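Local coordinates for sulfide-quinone reductase (Aquifex aeolicus, PDB 3HYV), which oxidises hydrogen sulfide and passes the electrons to a quinone through one FAD per subunit, probably building polysulfur on active-site cysteines, at residues L136-A141 with P244-M249; P228-Y233 with T240-A245; N278-N283 with K420-A425; I317-M322 with R342-C347. All blocks are in the same frame, centred on the assembly; numbering follows the deposited sequence. Where two conformers were deposited one is given.

Contact 1 (L136-A141 with P244-M249)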
loop_
_atom_site.group_PDB
_atom_site.type_symbol
_atom_site.label_atom_id
_atom_site.label_comp_id
_atom_site.label_asym_id
_atom_site.label_seq_id
_atom_site.Cartn_x
_atom_site.Cartn_y
_atom_site.Cartn_z
ATOM N N LEU A 136 25.652 -21.835 9.232
ATOM C CA LEU A 136 25.094 -20.736 10.041
ATOM C C LEU A 136 25.960 -20.396 11.260
ATOM O O LEU A 136 26.024 -19.238 11.698
ATOM C CB LEU A 136 23.665 -21.062 10.493
ATOM C CG LEU A 136 22.539 -20.846 9.476
ATOM C CD1 LEU A 136 21.226 -21.375 10.034
ATOM C CD2 LEU A 136 22.403 -19.375 9.102
ATOM N N GLN A 137 26.611 -21.423 11.798
ATOM C CA GLN A 137 27.517 -21.279 12.930
ATOM C C GLN A 137 28.661 -20.312 12.594
ATOM O O GLN A 137 29.027 -19.473 13.422
ATOM C CB GLN A 137 28.045 -22.659 13.343
ATOM C CG GLN A 137 28.065 -22.908 14.844
ATOM C CD GLN A 137 26.684 -22.857 15.479
ATOM O OE1 GLN A 137 25.789 -23.613 15.108
ATOM N NE2 GLN A 137 26.512 -21.967 16.454
ATOM N N GLU A 138 29.177 -20.424 11.365
ATOM C CA GLU A 138 30.239 -19.545 10.860
ATOM C C GLU A 138 29.760 -18.103 10.660
ATOM O O GLU A 138 30.543 -17.157 10.803
ATOM C CB GLU A 138 30.848 -20.127 9.570
ATOM C CG GLU A 138 31.601 -19.144 8.642
ATOM C CD GLU A 138 32.893 -18.578 9.230
ATOM O OE1 GLU A 138 33.480 -19.206 10.138
ATOM O OE2 GLU A 138 33.324 -17.496 8.774
ATOM N N LEU A 139 28.476 -17.928 10.343
ATOM C CA LEU A 139 27.881 -16.592 10.204
ATOM C C LEU A 139 27.774 -15.843 11.543
ATOM O O LEU A 139 28.034 -14.640 11.605
ATOM C CB LEU A 139 26.510 -16.661 9.517
ATOM C CG LEU A 139 25.585 -15.431 9.594
ATOM C CD1 LEU A 139 26.113 -14.262 8.752
ATOM C CD2 LEU A 139 24.147 -15.776 9.198
ATOM N N TYR A 140 27.380 -16.546 12.603
ATOM C CA TYR A 140 27.271 -15.935 13.934
ATOM C C TYR A 140 28.635 -15.519 14.509
ATOM O O TYR A 140 28.731 -14.502 15.196
ATOM C CB TYR A 140 26.540 -16.855 14.927
ATOM C CG TYR A 140 25.219 -17.435 14.442
ATOM C CD1 TYR A 140 24.938 -18.797 14.598
ATOM C CD2 TYR A 140 24.243 -16.626 13.841
ATOM C CE1 TYR A 140 23.721 -19.345 14.160
ATOM C CE2 TYR A 140 23.024 -17.166 13.398
ATOM C CZ TYR A 140 22.774 -18.520 13.564
ATOM O OH TYR A 140 21.581 -19.051 13.137
ATOM N N ALA A 141 29.673 -16.307 14.225
ATOM C CA ALA A 141 31.036 -16.018 14.679
ATOM C C ALA A 141 31.646 -14.820 13.946
ATOM O O ALA A 141 32.321 -13.992 14.559
ATOM C CB ALA A 141 31.926 -17.246 14.514
ATOM N N PRO A 244 26.832 -7.897 -2.442
ATOM C CA PRO A 244 27.764 -8.606 -1.553
ATOM C C PRO A 244 27.068 -9.656 -0.672
ATOM O O PRO A 244 25.958 -9.423 -0.187
ATOM C CB PRO A 244 28.377 -7.485 -0.699
ATOM C CG PRO A 244 27.483 -6.312 -0.860
ATOM C CD PRO A 244 26.822 -6.444 -2.194
ATOM N N ALA A 245 27.720 -10.802 -0.482
ATOM C CA ALA A 245 27.128 -11.919 0.248
ATOM C C ALA A 245 28.162 -12.799 0.940
ATOM O O ALA A 245 29.070 -13.321 0.296
ATOM C CB ALA A 245 26.283 -12.762 -0.692
ATOM N N LYS A 246 28.004 -12.974 2.251
ATOM C CA LYS A 246 28.863 -13.854 3.041
ATOM C C LYS A 246 28.188 -15.220 3.278
ATOM O O LYS A 246 28.853 -16.261 3.286
ATOM C CB LYS A 246 29.224 -13.169 4.367
ATOM C CG LYS A 246 30.478 -13.690 5.049
ATOM C CD LYS A 246 30.144 -14.657 6.173
ATOM C CE LYS A 246 31.395 -15.063 6.955
ATOM N NZ LYS A 246 31.035 -15.902 8.135
ATOM N N PHE A 247 26.871 -15.202 3.471
ATOM C CA PHE A 247 26.067 -16.416 3.631
ATOM C C PHE A 247 24.848 -16.326 2.723
ATOM O O PHE A 247 24.198 -15.286 2.661
ATOM C CB PHE A 247 25.623 -16.597 5.092
ATOM C CG PHE A 247 24.632 -17.719 5.296
ATOM C CD1 PHE A 247 23.260 -17.495 5.138
ATOM C CD2 PHE A 247 25.068 -18.998 5.632
ATOM C CE1 PHE A 247 22.339 -18.538 5.306
ATOM C CE2 PHE A 247 24.160 -20.041 5.808
ATOM C CZ PHE A 247 22.794 -19.815 5.640
ATOM N N THR A 248 24.549 -17.414 2.013
ATOM C CA THR A 248 23.367 -17.465 1.145
ATOM C C THR A 248 22.586 -18.763 1.333
ATOM O O THR A 248 23.162 -19.805 1.668
ATOM C CB THR A 248 23.695 -17.240 -0.383
ATOM O OG1 THR A 248 24.359 -18.386 -0.932
ATOM C CG2 THR A 248 24.552 -15.994 -0.610
ATOM N N MET A 249 21.270 -18.674 1.133
ATOM C CA MET A 249 20.393 -19.835 1.080
ATOM C C MET A 249 19.406 -19.621 -0.078
ATOM O O MET A 249 18.578 -18.702 -0.036
ATOM C CB MET A 249 19.667 -20.023 2.422
ATOM C CG MET A 249 19.113 -21.423 2.691
ATOM S SD MET A 249 17.793 -21.976 1.588
ATOM C CE MET A 249 16.470 -20.827 2.031
#

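Contact 2 (P228-Y233 with T240-A245)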
loop_
_atom_site.group_PDB
_atom_site.type_symbol
_atom_site.label_atom_id
_atom_site.label_comp_id
_atom_site.label_asym_id
_atom_site.label_seq_id
_atom_site.Cartn_x
_atom_site.Cartn_y
_atom_site.Cartn_z
ATOM N N PRO A 228 31.446 -17.315 -3.861
ATOM C CA PRO A 228 31.773 -17.254 -2.435
ATOM C C PRO A 228 31.537 -15.881 -1.768
ATOM O O PRO A 228 31.376 -15.819 -0.544
ATOM C CB PRO A 228 33.270 -17.602 -2.406
ATOM C CG PRO A 228 33.491 -18.400 -3.636
ATOM C CD PRO A 228 32.600 -17.768 -4.661
ATOM N N ASP A 229 31.504 -14.806 -2.553
ATOM C CA ASP A 229 31.482 -13.455 -1.987
ATOM C C ASP A 229 30.381 -12.510 -2.506
ATOM O O ASP A 229 30.237 -11.384 -2.004
ATOM C CB ASP A 229 32.876 -12.804 -2.099
ATOM C CG ASP A 229 33.323 -12.569 -3.546
ATOM O OD1 ASP A 229 32.778 -13.196 -4.485
ATOM O OD2 ASP A 229 34.245 -11.747 -3.738
ATOM N N LYS A 230 29.607 -12.966 -3.489
ATOM C CA LYS A 230 28.529 -12.152 -4.081
ATOM C C LYS A 230 27.472 -12.982 -4.811
ATOM O O LYS A 230 27.702 -14.148 -5.152
ATOM C CB LYS A 230 29.098 -11.066 -5.017
ATOM C CG LYS A 230 29.810 -11.592 -6.265
ATOM C CD LYS A 230 30.711 -10.533 -6.878
ATOM C CE LYS A 230 31.451 -11.077 -8.081
ATOM N NZ LYS A 230 32.411 -10.071 -8.672
ATOM N N VAL A 231 26.312 -12.368 -5.036
ATOM C CA VAL A 231 25.246 -12.972 -5.824
ATOM C C VAL A 231 25.045 -12.117 -7.063
ATOM O O VAL A 231 24.969 -10.888 -6.971
ATOM C CB VAL A 231 23.911 -13.094 -5.023
ATOM C CG1 VAL A 231 22.783 -13.631 -5.906
ATOM C CG2 VAL A 231 24.097 -13.989 -3.801
ATOM N N ILE A 232 24.975 -12.771 -8.219
ATOM C CA ILE A 232 24.827 -12.074 -9.493
ATOM C C ILE A 232 23.453 -12.351 -10.090
ATOM O O ILE A 232 23.097 -13.503 -10.338
ATOM C CB ILE A 232 25.946 -12.453 -10.498
ATOM C CG1 ILE A 232 27.319 -12.018 -9.961
ATOM C CG2 ILE A 232 25.678 -11.819 -11.873
ATOM C CD1 ILE A 232 28.494 -12.651 -10.678
ATOM N N TYR A 233 22.687 -11.285 -10.307
ATOM C CA TYR A 233 21.379 -11.393 -10.940
ATOM C C TYR A 233 21.291 -10.521 -12.192
ATOM O O TYR A 233 22.028 -9.548 -12.344
ATOM C CB TYR A 233 20.238 -11.082 -9.941
ATOM C CG TYR A 233 20.228 -9.666 -9.392
ATOM C CD1 TYR A 233 21.027 -9.309 -8.306
ATOM C CD2 TYR A 233 19.410 -8.680 -9.960
ATOM C CE1 TYR A 233 21.020 -8.001 -7.803
ATOM C CE2 TYR A 233 19.395 -7.369 -9.464
ATOM C CZ TYR A 233 20.199 -7.042 -8.385
ATOM O OH TYR A 233 20.193 -5.750 -7.898
ATOM N N THR A 240 23.176 -6.807 -15.862
ATOM C CA THR A 240 23.558 -7.622 -14.701
ATOM C C THR A 240 24.016 -6.771 -13.514
ATOM O O THR A 240 24.626 -5.713 -13.694
ATOM C CB THR A 240 24.674 -8.634 -15.043
ATOM O OG1 THR A 240 25.781 -7.941 -15.623
ATOM C CG2 THR A 240 24.179 -9.677 -16.032
ATOM N N HIS A 241 23.721 -7.255 -12.304
ATOM C CA HIS A 241 24.072 -6.568 -11.058
ATOM C C HIS A 241 24.721 -7.514 -10.042
ATOM O O HIS A 241 24.701 -8.740 -10.206
ATOM C CB HIS A 241 22.837 -5.921 -10.423
ATOM C CG HIS A 241 22.081 -5.014 -11.339
ATOM N ND1 HIS A 241 21.113 -5.471 -12.206
ATOM C CD2 HIS A 241 22.137 -3.672 -11.511
ATOM C CE1 HIS A 241 20.615 -4.454 -12.884
ATOM N NE2 HIS A 241 21.219 -3.350 -12.482
ATOM N N GLU A 242 25.290 -6.928 -8.990
ATOM C CA GLU A 242 25.925 -7.679 -7.910
ATOM C C GLU A 242 25.433 -7.192 -6.559
ATOM O O GLU A 242 25.151 -6.003 -6.380
ATOM C CB GLU A 242 27.450 -7.518 -7.939
ATOM C CG GLU A 242 28.139 -7.917 -9.229
ATOM C CD GLU A 242 29.655 -7.751 -9.161
ATOM O OE1 GLU A 242 30.163 -7.167 -8.172
ATOM O OE2 GLU A 242 30.339 -8.208 -10.102
ATOM N N VAL A 243 25.341 -8.124 -5.613
ATOM C CA VAL A 243 25.097 -7.812 -4.210
ATOM C C VAL A 243 26.139 -8.583 -3.380
ATOM O O VAL A 243 26.362 -9.771 -3.630
ATOM C CB VAL A 243 23.618 -8.122 -3.803
ATOM C CG1 VAL A 243 23.229 -9.547 -4.149
ATOM C CG2 VAL A 243 23.365 -7.849 -2.328
ATOM N N PRO A 244 26.832 -7.897 -2.442
ATOM C CA PRO A 244 27.764 -8.606 -1.553
ATOM C C PRO A 244 27.068 -9.656 -0.672
ATOM O O PRO A 244 25.958 -9.423 -0.187
ATOM C CB PRO A 244 28.377 -7.485 -0.699
ATOM C CG PRO A 244 27.483 -6.312 -0.860
ATOM C CD PRO A 244 26.822 -6.444 -2.194
ATOM N N ALA A 245 27.720 -10.802 -0.482
ATOM C CA ALA A 245 27.128 -11.919 0.248
ATOM C C ALA A 245 28.162 -12.799 0.940
ATOM O O ALA A 245 29.070 -13.321 0.296
ATOM C CB ALA A 245 26.283 -12.762 -0.692
#

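Contact 3 (N278-N283 with K420-A425)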
loop_
_atom_site.group_PDB
_atom_site.type_symbol
_atom_site.label_atom_id
_atom_site.label_comp_id
_atom_site.label_asym_id
_atom_site.label_seq_id
_atom_site.Cartn_x
_atom_site.Cartn_y
_atom_site.Cartn_z
ATOM N N ASN A 278 -4.020 -36.832 -15.492
ATOM C CA ASN A 278 -5.248 -36.096 -15.770
ATOM C C ASN A 278 -5.862 -35.518 -14.478
ATOM O O ASN A 278 -5.226 -35.546 -13.419
ATOM C CB ASN A 278 -6.243 -36.965 -16.572
ATOM C CG ASN A 278 -6.671 -38.233 -15.830
ATOM O OD1 ASN A 278 -6.730 -38.261 -14.601
ATOM N ND2 ASN A 278 -6.991 -39.279 -16.580
ATOM N N ARG A 279 -7.085 -34.994 -14.582
ATOM C CA ARG A 279 -7.865 -34.476 -13.447
ATOM C C ARG A 279 -7.949 -35.429 -12.248
ATOM O O ARG A 279 -8.065 -34.983 -11.092
ATOM C CB ARG A 279 -9.289 -34.129 -13.902
ATOM C CG ARG A 279 -9.609 -32.650 -13.922
ATOM C CD ARG A 279 -9.859 -32.104 -15.320
ATOM N NE ARG A 279 -11.209 -32.403 -15.779
ATOM C CZ ARG A 279 -11.809 -31.846 -16.831
ATOM N NH1 ARG A 279 -13.038 -32.223 -17.147
ATOM N NH2 ARG A 279 -11.205 -30.914 -17.559
ATOM N N CYS A 280 -7.897 -36.727 -12.533
ATOM C CA CYS A 280 -8.076 -37.783 -11.532
ATOM C C CYS A 280 -6.739 -38.321 -11.011
ATOM O O CYS A 280 -6.693 -39.321 -10.279
ATOM C CB CYS A 280 -8.951 -38.911 -12.114
ATOM S SG CYS A 280 -10.684 -38.380 -12.372
ATOM N N PHE A 281 -5.663 -37.629 -11.387
ATOM C CA PHE A 281 -4.276 -37.984 -11.051
ATOM C C PHE A 281 -3.883 -39.399 -11.505
ATOM O O PHE A 281 -3.051 -40.082 -10.889
ATOM C CB PHE A 281 -3.933 -37.621 -9.583
ATOM C CG PHE A 281 -3.663 -36.135 -9.392
ATOM C CD1 PHE A 281 -4.699 -35.213 -9.441
ATOM C CD2 PHE A 281 -2.368 -35.663 -9.257
ATOM C CE1 PHE A 281 -4.449 -33.841 -9.324
ATOM C CE2 PHE A 281 -2.102 -34.305 -9.127
ATOM C CZ PHE A 281 -3.138 -33.391 -9.159
ATOM N N GLN A 282 -4.496 -39.789 -12.625
ATOM C CA GLN A 282 -4.254 -41.045 -13.331
ATOM C C GLN A 282 -3.544 -40.744 -14.668
ATOM O O GLN A 282 -3.832 -39.729 -15.314
ATOM C CB GLN A 282 -5.609 -41.719 -13.575
ATOM C CG GLN A 282 -5.644 -42.963 -14.480
ATOM C CD GLN A 282 -7.074 -43.312 -14.919
ATOM O OE1 GLN A 282 -7.861 -42.428 -15.264
ATOM N NE2 GLN A 282 -7.411 -44.601 -14.899
ATOM N N ASN A 283 -2.615 -41.609 -15.077
ATOM C CA ASN A 283 -1.985 -41.474 -16.401
ATOM C C ASN A 283 -2.990 -41.733 -17.539
ATOM O O ASN A 283 -3.772 -42.690 -17.475
ATOM C CB ASN A 283 -0.751 -42.386 -16.539
ATOM C CG ASN A 283 0.043 -42.120 -17.828
ATOM O OD1 ASN A 283 0.793 -41.141 -17.930
ATOM N ND2 ASN A 283 -0.121 -42.990 -18.809
ATOM N N LYS A 420 -16.977 -36.221 -13.294
ATOM C CA LYS A 420 -17.727 -36.814 -14.397
ATOM C C LYS A 420 -16.837 -37.112 -15.599
ATOM O O LYS A 420 -17.108 -38.049 -16.353
ATOM C CB LYS A 420 -18.904 -35.923 -14.800
ATOM C CG LYS A 420 -18.577 -34.438 -14.905
ATOM C CD LYS A 420 -19.837 -33.623 -15.196
ATOM C CE LYS A 420 -19.580 -32.125 -15.057
ATOM N NZ LYS A 420 -19.235 -31.740 -13.655
ATOM N N ASP A 421 -15.772 -36.325 -15.759
ATOM C CA ASP A 421 -14.856 -36.461 -16.892
ATOM C C ASP A 421 -13.413 -36.182 -16.476
ATOM O O ASP A 421 -13.034 -35.020 -16.275
ATOM C CB ASP A 421 -15.282 -35.514 -18.021
ATOM C CG ASP A 421 -14.375 -35.597 -19.240
ATOM O OD1 ASP A 421 -13.962 -36.719 -19.618
ATOM O OD2 ASP A 421 -14.089 -34.530 -19.827
ATOM N N CYS A 422 -12.615 -37.247 -16.352
ATOM C CA CYS A 422 -11.216 -37.127 -15.920
ATOM C C CYS A 422 -10.329 -36.518 -17.001
ATOM O O CYS A 422 -9.222 -36.083 -16.714
ATOM C CB CYS A 422 -10.623 -38.483 -15.498
ATOM S SG CYS A 422 -11.350 -39.350 -14.050
ATOM N N GLU A 423 -10.819 -36.486 -18.237
ATOM C CA GLU A 423 -10.016 -36.075 -19.392
ATOM C C GLU A 423 -9.778 -34.559 -19.452
ATOM O O GLU A 423 -10.508 -33.822 -20.120
ATOM C CB GLU A 423 -10.641 -36.597 -20.697
ATOM C CG GLU A 423 -9.743 -36.450 -21.931
ATOM C CD GLU A 423 -10.522 -36.539 -23.240
ATOM O OE1 GLU A 423 -10.899 -37.667 -23.643
ATOM O OE2 GLU A 423 -10.748 -35.476 -23.873
ATOM N N GLY A 424 -8.744 -34.112 -18.751
ATOM C CA GLY A 424 -8.320 -32.715 -18.759
ATOM C C GLY A 424 -7.117 -32.553 -17.849
ATOM O O GLY A 424 -6.753 -33.481 -17.130
ATOM N N ALA A 425 -6.505 -31.374 -17.884
ATOM C CA ALA A 425 -5.337 -31.071 -17.061
ATOM C C ALA A 425 -5.630 -31.169 -15.551
ATOM O O ALA A 425 -6.760 -30.929 -15.122
ATOM C CB ALA A 425 -4.794 -29.679 -17.416
#

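Contact 4 (I317-M322 with R342-C347)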
loop_
_atom_site.group_PDB
_atom_site.type_symbol
_atom_site.label_atom_id
_atom_site.label_comp_id
_atom_site.label_asym_id
_atom_site.label_seq_id
_atom_site.Cartn_x
_atom_site.Cartn_y
_atom_site.Cartn_z
ATOM N N ILE A 317 -1.582 -32.520 -1.463
ATOM C CA ILE A 317 -1.052 -33.877 -1.649
ATOM C C ILE A 317 -1.877 -34.944 -0.911
ATOM O O ILE A 317 -2.157 -36.011 -1.466
ATOM C CB ILE A 317 0.453 -33.948 -1.261
ATOM C CG1 ILE A 317 1.285 -33.072 -2.208
ATOM C CG2 ILE A 317 0.975 -35.391 -1.281
ATOM C CD1 ILE A 317 2.693 -32.796 -1.730
ATOM N N GLU A 318 -2.260 -34.649 0.329
ATOM C CA GLU A 318 -3.190 -35.493 1.082
ATOM C C GLU A 318 -4.520 -35.708 0.344
ATOM O O GLU A 318 -5.053 -36.820 0.320
ATOM C CB GLU A 318 -3.426 -34.927 2.487
ATOM C CG GLU A 318 -2.299 -35.273 3.451
ATOM C CD GLU A 318 -2.231 -34.358 4.655
ATOM O OE1 GLU A 318 -3.208 -34.313 5.442
ATOM O OE2 GLU A 318 -1.175 -33.692 4.814
ATOM N N GLN A 319 -5.033 -34.646 -0.268
ATOM C CA GLN A 319 -6.209 -34.743 -1.135
ATOM C C GLN A 319 -5.950 -35.604 -2.392
ATOM O O GLN A 319 -6.821 -36.375 -2.786
ATOM C CB GLN A 319 -6.731 -33.336 -1.483
ATOM C CG GLN A 319 -7.226 -32.563 -0.235
ATOM C CD GLN A 319 -7.593 -31.102 -0.500
ATOM O OE1 GLN A 319 -7.328 -30.572 -1.571
ATOM N NE2 GLN A 319 -8.201 -30.449 0.488
ATOM N N MET A 320 -4.763 -35.479 -3.003
ATOM C CA MET A 320 -4.358 -36.339 -4.141
ATOM C C MET A 320 -4.380 -37.809 -3.730
ATOM O O MET A 320 -4.809 -38.669 -4.504
ATOM C CB MET A 320 -2.938 -36.013 -4.649
ATOM C CG MET A 320 -2.748 -34.653 -5.309
ATOM S SD MET A 320 -1.009 -34.286 -5.705
ATOM C CE MET A 320 -1.091 -32.507 -5.928
ATOM N N ALA A 321 -3.898 -38.076 -2.515
ATOM C CA ALA A 321 -3.791 -39.422 -1.958
ATOM C C ALA A 321 -5.160 -40.061 -1.727
ATOM O O ALA A 321 -5.341 -41.245 -2.019
ATOM C CB ALA A 321 -2.984 -39.394 -0.655
ATOM N N MET A 322 -6.113 -39.279 -1.209
ATOM C CA MET A 322 -7.491 -39.762 -0.994
ATOM C C MET A 322 -8.131 -40.154 -2.319
ATOM O O MET A 322 -8.698 -41.243 -2.440
ATOM C CB MET A 322 -8.372 -38.706 -0.310
ATOM C CG MET A 322 -8.026 -38.385 1.138
ATOM S SD MET A 322 -9.205 -37.206 1.859
ATOM C CE MET A 322 -8.111 -36.262 2.924
ATOM N N ARG A 342 -9.753 -31.638 -4.506
ATOM C CA ARG A 342 -10.137 -30.233 -4.491
ATOM C C ARG A 342 -8.915 -29.323 -4.714
ATOM O O ARG A 342 -9.022 -28.283 -5.362
ATOM C CB ARG A 342 -10.834 -29.901 -3.164
ATOM C CG ARG A 342 -11.149 -28.426 -2.940
ATOM C CD ARG A 342 -12.338 -27.971 -3.764
ATOM N NE ARG A 342 -12.669 -26.573 -3.491
ATOM C CZ ARG A 342 -13.686 -25.912 -4.036
ATOM N NH1 ARG A 342 -14.490 -26.508 -4.907
ATOM N NH2 ARG A 342 -13.890 -24.643 -3.711
ATOM N N LEU A 343 -7.770 -29.738 -4.173
ATOM C CA LEU A 343 -6.499 -28.992 -4.253
ATOM C C LEU A 343 -6.562 -27.614 -3.576
ATOM O O LEU A 343 -6.150 -26.600 -4.148
ATOM C CB LEU A 343 -5.978 -28.905 -5.700
ATOM C CG LEU A 343 -5.695 -30.233 -6.429
ATOM C CD1 LEU A 343 -5.362 -30.013 -7.917
ATOM C CD2 LEU A 343 -4.594 -31.066 -5.737
ATOM N N SER A 344 -7.097 -27.590 -2.357
ATOM C CA SER A 344 -7.062 -26.393 -1.520
ATOM C C SER A 344 -5.855 -26.483 -0.590
ATOM O O SER A 344 -5.274 -27.557 -0.427
ATOM C CB SER A 344 -8.367 -26.215 -0.735
ATOM O OG SER A 344 -8.678 -27.359 0.044
ATOM N N ALA A 345 -5.469 -25.358 0.004
ATOM C CA ALA A 345 -4.269 -25.313 0.839
ATOM C C ALA A 345 -4.419 -24.409 2.052
ATOM O O ALA A 345 -4.871 -23.266 1.938
ATOM C CB ALA A 345 -3.072 -24.877 0.016
ATOM N N ILE A 346 -4.053 -24.956 3.211
ATOM C CA ILE A 346 -3.862 -24.206 4.447
ATOM C C ILE A 346 -2.363 -24.195 4.690
ATOM O O ILE A 346 -1.785 -25.237 4.994
ATOM C CB ILE A 346 -4.568 -24.899 5.640
ATOM C CG1 ILE A 346 -6.080 -24.851 5.467
ATOM C CG2 ILE A 346 -4.159 -24.266 6.983
ATOM C CD1 ILE A 346 -6.836 -25.769 6.411
ATOM N N CYS A 347 -1.730 -23.036 4.524
ATOM C CA CYS A 347 -0.275 -22.902 4.743
ATOM C C CYS A 347 0.076 -21.941 5.876
ATOM O O CYS A 347 -0.504 -20.853 5.985
ATOM C CB CYS A 347 0.442 -22.457 3.466
ATOM S SG CYS A 347 0.125 -23.504 2.048
#

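Contact 1 (L136-A141 with P244-M249)
L136 sets one branch over a face of the F247 ring, and this single methyl illustrates how a helix can seat itself on the first residues of a strand. CD2 of L136 lies 3.5 Å from CZ of F247 and 3.9 Å from the ring centroid, 27° off the ring normal, a CH-pi contact displaced toward the rim. F247 holds CG anti to its backbone N (chi1 172°), which carries the ring from the strand across to the helix. One turn on, L139 adds a looser apolar touch, its CD1 4.4 Å from CB of F247. The polar margin is formed by K246, whose chain bends at chi2 and brings NZ 2.9 Å from OE2 of E138. That salt bridge uses the anti side of the carboxylate, 33° out of its plane; E138 has two modelled conformers, so the bridge may not be permanent. NZ also donates to the carbonyl of N142, just past the helix end, where the helix dipole would probably favour an ammonium group, and N142 ND2 holds OE2 of E138. Among its neighbours, strand 247-255 pairs with strand 146-150 through F247 and V147, while V146 touches both L139 and F247. L136 meets L167 of helix 158-173, so helix 126-141 rests on the mixed sheet with a second helix beside it.

Contact 2 (P228-Y233 with T240-A245)
Strands K230-Y233 and T240-P244 run antiparallel at 157°, their axes 4.7 Å apart, with V231-V243 and Y233-H241 as hydrogen-bonded pairs and I232-E242 between them as a non-hydrogen-bonded pair. Beyond the last strand pair, A245 N still reaches D229 O at 3.0 Å, coming from above the carbonyl plane. The side chains then divide between two faces. On one, H241 lays its CB over a face of the Y233 ring, 3.5 Å from CZ, while the two rings, tilted by 22°, are slid so far apart that they barely overlap. Y233 reaches this place by turning CG between its backbone N and carbonyl carbon, chi1 63°. H241 ND1 is buried here without a polar partner in the model. On this face too, V231 CB meets V243 CG1 at 3.7 Å, and V231 CG2 meets A245 CB at 4.0 Å. I232 and E242 point to the other face, where K230 NZ forms a salt bridge of 3.1 Å with E242 OE2, approaching from above the carboxylate plane. Strand 222-226 continues the sheet beyond 230-234, with A225 touching I232, and V147 of strand 146-150 packs against V231 and A245, placing the hairpin against the larger mixed sheet.

Contact 3 (N278-N283 with K420-A425)
C280 and C422 are joined covalently, SG to SG at 2.0 Å, in a disulfide with a torsion of -77° about the S-S bond; each sulfur stands beside its own backbone N, anti to the carbonyl carbon. Backbone hydrogen bonds run beside it: R279 N lies 3.2 Å from C422 O and donates more weakly to G424 O. The R279 side chain, bent at chi2 and chi3, wraps along the opposing loop. Its NH1 reaches D421 O at 2.9 Å, and NE gives the same oxygen a weak second bond, so that one carbonyl is gripped twice. The salt bridge to D421 is long, OD2 3.7 Å from NH1 and well out of the guanidinium plane, so it acts through charge alone with no N-H aimed at it. With NH2 bonded to S428, the group is held on more than one side; an alanine at R279 would probably leave the D421 carbonyl without its two donors and the D421 carboxylate without its nearby positive charge. Within 278-283, N278 OD1 accepts from C280 N at 2.8 Å, an Asx turn, while F281 N bonds to N278 O. The arrangement is thus a type I turn overlaid by an Asx turn, with a disulfide tying it to the C-terminal tail.

Contact 4 (I317-M322 with R342-C347)
Q319 puts CG anti to its carbonyl carbon (chi1 -64°) and runs extended from there, a reach that carries its amide from the helix to the backbone of L343 and S344. The left-handed backbone of L343 brings its N and that of S344 to the same side, both near one oxygen. Q319 OE1 takes S344 N at 3.1 Å, in the carbonyl plane and on a lone pair, and L343 N at 2.8 Å in a weak, strongly bent bond. The other end of the amide is used as well: NE2 donates to S344 OG at 3.2 Å, nearly straight at 171° and in the amide plane, which fixes the rotation of the group. A leucine in place of Q319 would probably leave the S344 N-H without its acceptor and the serine hydroxyl without this donor, in a buried setting. Next to it M320 crosses L343 at about a right angle, CE 3.8 Å from CD2. R342 directs its guanidinium elsewhere, to a salt bridge with D361, and makes a cation-pi contact with Y178 of a neighbouring subunit. Beyond lie the quinone-binding I346 and C347, which probably carries the persulfide intermediate. Helix 314-332 packs through A321 on helix 12-24, while strand 345-350 pairs with strand 355-361 and I346 rests on helix 401-411.

From the N terminus, helix 126-141 opens contact 1, whose long loop closes only at 244-249. Contact 2 is a short hairpin near the end of that loop; the two share P244 and A245 and touch where T248 meets V231, so helix, hairpin and mixed sheet form one unit. Contact 3 opens later, at 278-283, and closes close to the C terminus at 420-425, with contact 4 nested inside its loop. This second pair also touches, F281 packing on M320 and L343, and joins helix 314-332, strand 345-350 and the tail. The pairs lie in series, on opposite sides of the chain's centre, with contacts 1 and 4 about 16 Å apart at their nearest atoms.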